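Local coordinates for LPXTG cell wall surface protein (PDB 4IGB) that is a wall-anchored surface protein, represented here by its N-terminal N1 and N2 domains, that probably acts as a streptococcal adhesin, at residues Thr197-Ile202 and Cys279-Gly284; Gln246-Ser251 and Asn255-Leu260. All blocks are in the same frame, centred on the assembly; numbering follows the deposited sequence.

Interaction 1 of 2, residues Thr197-Ile202 and Cys279-Gly284; sequences TDIDAI and CSAVFG. With NA (sodium ion), chain M.
A201 and C279 make the closest direct contact between the loop 197-202 and the segment 279-284, their CB atoms lying 3.5 Å apart. With SG set between the backbone N and the carbonyl carbon (chi1 73°), the sulfur of C279 also borders the alanine methyl, at 3.8 Å from A201 CB. A second, looser apolar touch follows along the strand, where the end of the I199 side chain, CD1, comes to 4.4 Å from A281 CB. The two segments run in nearly opposite directions, yet their main chains stay too far apart to pair, and water fills the role of the missing backbone bonds. One water accepts from T197 N and donates to V282 O, at 2.6 Å from that oxygen, while also resting over one face of the F283 ring, offset toward its rim. Another bridges the same two residues in the reverse sense, accepting from V282 N and donating to T197 O. A third joins T197 OG1 to V282 O, and a fourth lies between the carbonyl oxygens of D198 and S280.

The acidic side chains of the loop serve the sodium ion instead of the strand. D198 OD1 binds it at 2.6 Å and D200 OD2 at 2.7 Å; D198 reaches it with CG anti to the backbone N (chi1 -164°), and the carbonyl oxygen of T248 and a water contribute further ligands. E209 OE1 accepts from the backbone N of both D200 and A201, helping to position a metal ligand and the residue after it. Helix 250-256 packs on the loop, N255 against T197 and E254 against D198. Strand 280-287 pairs with strand 149-153 in a six-stranded antiparallel sheet of the N-terminal (N1) domain, and Y273 of strand 268-274 packs against C279, A281 and F283.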
ATOM      1  N   THR B 197      -2.883  -1.972 -12.987  1.00 20.42           N
ATOM      2  CA  THR B 197      -3.488  -2.945 -13.893  1.00 16.73           C
ATOM      3  C   THR B 197      -3.666  -2.354 -15.281  1.00 23.39           C
ATOM      4  O   THR B 197      -3.639  -1.138 -15.464  1.00 17.62           O
ATOM      5  CB  THR B 197      -4.871  -3.400 -13.396  1.00 18.62           C
ATOM      6  OG1 THR B 197      -5.751  -2.275 -13.380  1.00 21.77           O
ATOM      7  CG2 THR B 197      -4.776  -3.985 -12.000  1.00 25.44           C
ATOM      8  N   ASP B 198      -3.848  -3.220 -16.268  1.00 25.22           N
ATOM      9  CA  ASP B 198      -4.200  -2.757 -17.599  1.00 21.51           C
ATOM     10  C   ASP B 198      -3.171  -1.818 -18.184  1.00 18.67           C
ATOM     11  O   ASP B 198      -3.523  -0.865 -18.883  1.00 19.33           O
ATOM     12  CB  ASP B 198      -5.570  -2.054 -17.609  1.00 17.53           C
ATOM     13  CG  ASP B 198      -6.125  -1.917 -19.026  1.00 31.54           C
ATOM     14  OD1 ASP B 198      -5.876  -2.845 -19.830  1.00 24.67           O
ATOM     15  OD2 ASP B 198      -6.765  -0.894 -19.348  1.00 27.06           O
ATOM     16  N   ILE B 199      -1.898  -2.088 -17.923  1.00 23.11           N
ATOM     17  CA  ILE B 199      -0.840  -1.321 -18.566  1.00 18.43           C
ATOM     18  C   ILE B 199      -0.631  -1.884 -19.971  1.00 24.21           C
ATOM     19  O   ILE B 199       0.144  -2.834 -20.140  1.00 23.81           O
ATOM     20  CB  ILE B 199       0.483  -1.415 -17.800  1.00 22.88           C
ATOM     21  CG1 ILE B 199       0.258  -1.044 -16.330  1.00 20.84           C
ATOM     22  CG2 ILE B 199       1.561  -0.545 -18.487  1.00 15.43           C
ATOM     23  CD1 ILE B 199      -0.518   0.240 -16.149  1.00 24.46           C
ATOM     24  N   ASP B 200      -1.299  -1.296 -20.967  1.00 21.05           N
ATOM     25  CA  ASP B 200      -1.461  -1.963 -22.258  1.00 16.69           C
ATOM     26  C   ASP B 200      -1.624  -1.045 -23.456  1.00 26.22           C
ATOM     27  O   ASP B 200      -1.824  -1.522 -24.570  1.00 26.62           O
ATOM     28  CB  ASP B 200      -2.650  -2.934 -22.200  1.00 21.16           C
ATOM     29  CG  ASP B 200      -3.988  -2.252 -22.480  1.00 29.55           C
ATOM     30  OD1 ASP B 200      -4.118  -1.053 -22.187  1.00 23.74           O
ATOM     31  OD2 ASP B 200      -4.918  -2.913 -22.997  1.00 28.94           O
ATOM     32  N   ALA B 201      -1.530   0.264 -23.254  1.00 23.09           N
ATOM     33  CA  ALA B 201      -1.722   1.182 -24.372  1.00 29.14           C
ATOM     34  C   ALA B 201      -0.433   1.416 -25.137  1.00 25.93           C
ATOM     35  O   ALA B 201       0.622   1.617 -24.545  1.00 23.71           O
ATOM     36  CB  ALA B 201      -2.314   2.512 -23.905  1.00 26.10           C
ATOM     37  N   ILE B 202      -0.538   1.381 -26.464  1.00 22.91           N
ATOM     38  CA  ILE B 202       0.562   1.700 -27.350  1.00 29.58           C
ATOM     39  C   ILE B 202      -0.013   2.459 -28.538  1.00 31.09           C
ATOM     40  O   ILE B 202      -1.005   2.030 -29.124  1.00 31.88           O
ATOM     41  CB  ILE B 202       1.275   0.409 -27.832  1.00 34.49           C
ATOM     42  CG1 ILE B 202       1.759  -0.410 -26.629  1.00 33.28           C
ATOM     43  CG2 ILE B 202       2.420   0.738 -28.790  1.00 26.57           C
ATOM     44  CD1 ILE B 202       2.606  -1.617 -26.984  1.00 30.23           C
ATOM     45  N   CYS B 279      -4.035   7.906 -23.200  1.00 17.88           N
ATOM     46  CA  CYS B 279      -4.415   6.781 -22.356  1.00 18.61           C
ATOM     47  C   CYS B 279      -4.370   7.187 -20.899  1.00 21.14           C
ATOM     48  O   CYS B 279      -3.849   8.241 -20.553  1.00 23.73           O
ATOM     49  CB  CYS B 279      -3.522   5.555 -22.590  1.00 24.97           C
ATOM     50  SG  CYS B 279      -1.833   5.678 -21.922  1.00 19.78           S
ATOM     51  N   SER B 280      -4.946   6.353 -20.048  1.00 18.73           N
ATOM     52  CA  SER B 280      -4.899   6.604 -18.626  1.00 21.60           C
ATOM     53  C   SER B 280      -4.987   5.274 -17.904  1.00 28.87           C
ATOM     54  O   SER B 280      -5.334   4.247 -18.508  1.00 20.18           O
ATOM     55  CB  SER B 280      -6.047   7.519 -18.206  1.00 20.69           C
ATOM     56  OG  SER B 280      -7.291   6.866 -18.365  1.00 23.15           O
ATOM     57  N   ALA B 281      -4.652   5.296 -16.621  1.00 17.80           N
ATOM     58  CA  ALA B 281      -4.744   4.107 -15.794  1.00 23.95           C
ATOM     59  C   ALA B 281      -5.399   4.449 -14.466  1.00 23.01           C
ATOM     60  O   ALA B 281      -5.405   5.606 -14.033  1.00 23.33           O
ATOM     61  CB  ALA B 281      -3.355   3.499 -15.563  1.00 22.50           C
ATOM     62  N   VAL B 282      -5.935   3.429 -13.815  1.00 20.81           N
ATOM     63  CA  VAL B 282      -6.734   3.623 -12.620  1.00 21.06           C
ATOM     64  C   VAL B 282      -6.018   2.952 -11.463  1.00 25.12           C
ATOM     65  O   VAL B 282      -5.508   1.834 -11.601  1.00 23.42           O
ATOM     66  CB  VAL B 282      -8.154   3.021 -12.802  1.00 27.30           C
ATOM     67  CG1 VAL B 282      -8.983   3.204 -11.549  1.00 25.40           C
ATOM     68  CG2 VAL B 282      -8.851   3.660 -13.985  1.00 25.49           C
ATOM     69  N   PHE B 283      -5.985   3.630 -10.323  1.00 21.76           N
ATOM     70  CA  PHE B 283      -5.248   3.140  -9.171  1.00 18.56           C
ATOM     71  C   PHE B 283      -6.054   3.229  -7.892  1.00 21.22           C
ATOM     72  O   PHE B 283      -6.786   4.195  -7.670  1.00 22.06           O
ATOM     73  CB  PHE B 283      -3.981   3.966  -8.959  1.00 16.91           C
ATOM     74  CG  PHE B 283      -3.096   4.039 -10.162  1.00 22.47           C
ATOM     75  CD1 PHE B 283      -2.100   3.099 -10.360  1.00 22.01           C
ATOM     76  CD2 PHE B 283      -3.253   5.058 -11.085  1.00 21.40           C
ATOM     77  CE1 PHE B 283      -1.273   3.165 -11.475  1.00 27.32           C
ATOM     78  CE2 PHE B 283      -2.438   5.143 -12.195  1.00 22.02           C
ATOM     79  CZ  PHE B 283      -1.439   4.193 -12.395  1.00 24.92           C
ATOM     80  N   GLY B 284      -5.874   2.236  -7.033  1.00 18.74           N
ATOM     81  CA  GLY B 284      -6.309   2.338  -5.652  1.00 16.82           C
ATOM     82  C   GLY B 284      -5.099   2.264  -4.748  1.00 13.98           C
ATOM     83  O   GLY B 284      -3.983   2.093  -5.224  1.00 20.46           O
TER
HETATM   84 NA    NA M 504      -7.374  -2.691 -22.010  0.72 31.94          NA
HETATM   85  O   HOH W   1      -3.402   1.007 -12.977  1.00 15.53           O
HETATM   86  O   HOH W   2      -5.904   0.891 -15.135  1.00 25.38           O
HETATM   87  O   HOH W   3      -6.337  -0.744 -11.155  1.00 35.64           O
HETATM   88  O   HOH W   4      -4.500   1.594 -19.730  1.00 34.83           O
HETATM   89  O   HOH W   5      -9.454  -2.640 -20.723  1.00 37.28           O

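Interaction 2 of 2, residues Gln246-Ser251 and Asn255-Leu260. With NA (sodium ion), chain M.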
ATOM      1  N   GLN B 246       1.083  -5.291 -25.063  1.00 32.84           N
ATOM      2  CA  GLN B 246      -0.084  -5.746 -25.812  1.00 32.06           C
ATOM      3  C   GLN B 246      -1.403  -5.370 -25.157  1.00 35.46           C
ATOM      4  O   GLN B 246      -1.465  -5.102 -23.957  1.00 32.38           O
ATOM      5  CB  GLN B 246      -0.026  -7.261 -26.018  1.00 31.60           C
ATOM      6  CG  GLN B 246       0.078  -8.059 -24.723  1.00 34.01           C
ATOM      7  CD  GLN B 246      -0.167  -9.548 -24.932  1.00 49.78           C
ATOM      8  OE1 GLN B 246       0.753 -10.315 -25.251  1.00 40.52           O
ATOM      9  NE2 GLN B 246      -1.416  -9.966 -24.749  1.00 47.24           N
ATOM     10  N   ILE B 247      -2.460  -5.355 -25.963  1.00 25.37           N
ATOM     11  CA  ILE B 247      -3.809  -5.115 -25.476  1.00 22.73           C
ATOM     12  C   ILE B 247      -4.225  -6.224 -24.525  1.00 24.63           C
ATOM     13  O   ILE B 247      -3.929  -7.393 -24.762  1.00 32.26           O
ATOM     14  CB  ILE B 247      -4.797  -5.075 -26.638  1.00 36.21           C
ATOM     15  CG1 ILE B 247      -4.313  -4.088 -27.694  1.00 45.02           C
ATOM     16  CG2 ILE B 247      -6.181  -4.680 -26.151  1.00 32.02           C
ATOM     17  CD1 ILE B 247      -4.389  -2.671 -27.227  1.00 55.64           C
ATOM     18  N   THR B 248      -4.893  -5.856 -23.440  1.00 24.43           N
ATOM     19  CA  THR B 248      -5.457  -6.825 -22.507  1.00 30.32           C
ATOM     20  C   THR B 248      -6.867  -6.393 -22.167  1.00 35.25           C
ATOM     21  O   THR B 248      -7.102  -5.224 -21.862  1.00 33.40           O
ATOM     22  CB  THR B 248      -4.661  -6.904 -21.177  1.00 28.56           C
ATOM     23  OG1 THR B 248      -4.478  -5.581 -20.650  1.00 21.69           O
ATOM     24  CG2 THR B 248      -3.303  -7.548 -21.400  1.00 23.38           C
ATOM     25  N   GLY B 249      -7.809  -7.330 -22.206  1.00 32.04           N
ATOM     26  CA  GLY B 249      -9.175  -7.009 -21.850  1.00 29.79           C
ATOM     27  C   GLY B 249      -9.682  -7.882 -20.724  1.00 27.41           C
ATOM     28  O   GLY B 249      -9.248  -9.026 -20.567  1.00 26.62           O
ATOM     29  N   GLY B 250     -10.608  -7.339 -19.940  1.00 28.75           N
ATOM     30  CA  GLY B 250     -11.179  -8.059 -18.818  1.00 27.65           C
ATOM     31  C   GLY B 250     -10.309  -8.019 -17.571  1.00 28.33           C
ATOM     32  O   GLY B 250      -9.080  -7.981 -17.648  1.00 26.79           O
ATOM     33  N   SER B 251     -10.961  -8.052 -16.419  1.00 24.77           N
ATOM     34  CA  SER B 251     -10.295  -7.992 -15.125  1.00 27.91           C
ATOM     35  C   SER B 251      -9.127  -8.967 -14.968  1.00 34.86           C
ATOM     36  O   SER B 251      -8.031  -8.563 -14.572  1.00 25.35           O
ATOM     37  CB  SER B 251     -11.304  -8.243 -14.014  1.00 36.32           C
ATOM     38  OG  SER B 251     -10.649  -8.286 -12.759  1.00 48.55           O
ATOM     39  N   ASN B 255      -5.158  -7.609 -14.603  1.00 20.92           N
ATOM     40  CA  ASN B 255      -4.387  -7.828 -13.388  1.00 25.40           C
ATOM     41  C   ASN B 255      -3.208  -8.761 -13.620  1.00 23.43           C
ATOM     42  O   ASN B 255      -2.082  -8.476 -13.208  1.00 21.60           O
ATOM     43  CB  ASN B 255      -5.276  -8.434 -12.308  1.00 14.99           C
ATOM     44  CG  ASN B 255      -6.190  -7.425 -11.672  1.00 24.19           C
ATOM     45  OD1 ASN B 255      -5.859  -6.826 -10.642  1.00 25.49           O
ATOM     46  ND2 ASN B 255      -7.344  -7.207 -12.293  1.00 15.44           N
ATOM     47  N   ASN B 256      -3.478  -9.885 -14.275  1.00 21.18           N
ATOM     48  CA  ASN B 256      -2.475 -10.941 -14.418  1.00 17.75           C
ATOM     49  C   ASN B 256      -1.537 -10.798 -15.614  1.00 23.60           C
ATOM     50  O   ASN B 256      -0.352 -11.104 -15.512  1.00 25.06           O
ATOM     51  CB  ASN B 256      -3.155 -12.316 -14.399  1.00 20.87           C
ATOM     52  CG  ASN B 256      -3.812 -12.619 -13.053  1.00 26.23           C
ATOM     53  OD1 ASN B 256      -3.151 -12.602 -12.010  1.00 27.90           O
ATOM     54  ND2 ASN B 256      -5.121 -12.866 -13.068  1.00 25.57           N
ATOM     55  N   VAL B 257      -2.062 -10.341 -16.747  1.00 20.19           N
ATOM     56  CA  VAL B 257      -1.252 -10.186 -17.941  1.00 18.37           C
ATOM     57  C   VAL B 257      -0.593  -8.804 -18.042  1.00 26.20           C
ATOM     58  O   VAL B 257       0.577  -8.681 -18.439  1.00 22.20           O
ATOM     59  CB  VAL B 257      -2.079 -10.437 -19.217  1.00 22.69           C
ATOM     60  CG1 VAL B 257      -1.284 -10.031 -20.448  1.00 20.55           C
ATOM     61  CG2 VAL B 257      -2.516 -11.915 -19.295  1.00 25.04           C
ATOM     62  N   SER B 258      -1.343  -7.760 -17.701  1.00 18.89           N
ATOM     63  CA  SER B 258      -0.825  -6.404 -17.835  1.00 14.23           C
ATOM     64  C   SER B 258      -0.791  -5.631 -16.504  1.00 21.95           C
ATOM     65  O   SER B 258      -0.776  -4.405 -16.506  1.00 22.93           O
ATOM     66  CB  SER B 258      -1.638  -5.631 -18.870  1.00 15.78           C
ATOM     67  OG  SER B 258      -3.002  -5.509 -18.470  1.00 16.73           O
ATOM     68  N   GLY B 259      -0.749  -6.344 -15.383  1.00 18.77           N
ATOM     69  CA  GLY B 259      -0.678  -5.705 -14.078  1.00 15.33           C
ATOM     70  C   GLY B 259       0.272  -6.394 -13.115  1.00 21.47           C
ATOM     71  O   GLY B 259       0.894  -7.399 -13.454  1.00 27.22           O
ATOM     72  N   LEU B 260       0.399  -5.863 -11.905  1.00 20.69           N
ATOM     73  CA  LEU B 260       1.301  -6.450 -10.929  1.00 14.93           C
ATOM     74  C   LEU B 260       1.004  -5.877  -9.556  1.00 19.19           C
ATOM     75  O   LEU B 260       0.228  -4.937  -9.442  1.00 23.06           O
ATOM     76  CB  LEU B 260       2.760  -6.174 -11.303  1.00 17.93           C
ATOM     77  CG  LEU B 260       3.222  -4.710 -11.288  1.00 20.62           C
ATOM     78  CD1 LEU B 260       4.721  -4.615 -11.047  1.00 17.24           C
ATOM     79  CD2 LEU B 260       2.847  -4.006 -12.583  1.00 19.76           C
TER
HETATM   80 NA    NA M 504      -7.374  -2.691 -22.010  0.72 31.94          NA
HETATM   81  O   HOH W   5      -9.454  -2.640 -20.723  1.00 37.28           O
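T248 and S258 join the loop before helix 250-256 to the turn after it through their hydroxyls, which are hydrogen-bonded with T248 OG1 and S258 OG 2.6 Å apart. Each oxygen sits between its own backbone N and carbonyl carbon (chi1 50° and 62°), which turns the two hydroxyls toward each other. S258 OG is also bonded to E254 O, so it links the loop to the helix as well. Beside this polar pair, the T248 and V257 side chains lie alongside, pointing opposite ways, with T248 CG2 pressed to 3.3 Å from V257 CG1, a close contact for two methyl groups.

At the helix itself, S251 O accepts twice from N255. N255 N gives S251 O the helical i to i+4 bond, at 3.0 Å. The side-chain N255 ND2 adds a shorter one to S251 O, at 2.7 Å and almost straight (177°). The acceptor lies in the plane of the N255 amide, but ND2 approaches from above the carbonyl plane of S251. The other end of that amide is occupied too: OD1 accepts from K195 NZ. N256 turns to other residues: OD1 accepts from I23 N and ND2 donates to D22 OD1.

T248 O is a ligand of the sodium ion, at 2.5 Å. With its hydroxyl held by S258 and its carbonyl by the metal, T248 probably ties the geometry of the ion site to the turn at V257-S258.

Interaction 1 is a buried contact bridging a loop and a strand far apart in sequence, whereas interaction 2 is local, wraps one short helix and is partly open to solvent around Q246 and S251. Across the first, hydrogen bonding runs through water and direct contact is limited to apolar side chains; direct bonds serve the second. Their centres are only 9 Å apart, and they share the sodium ion, two carboxylates coming from 197-202 and a main-chain carbonyl from 246-251. Further probable hydrogen bonds run from I199 N to S258 O and from T248 N to D200 OD2. Interaction 1 sets the metal-binding loop against the six-stranded sheet, and interaction 2 supplies the T248 side of the site.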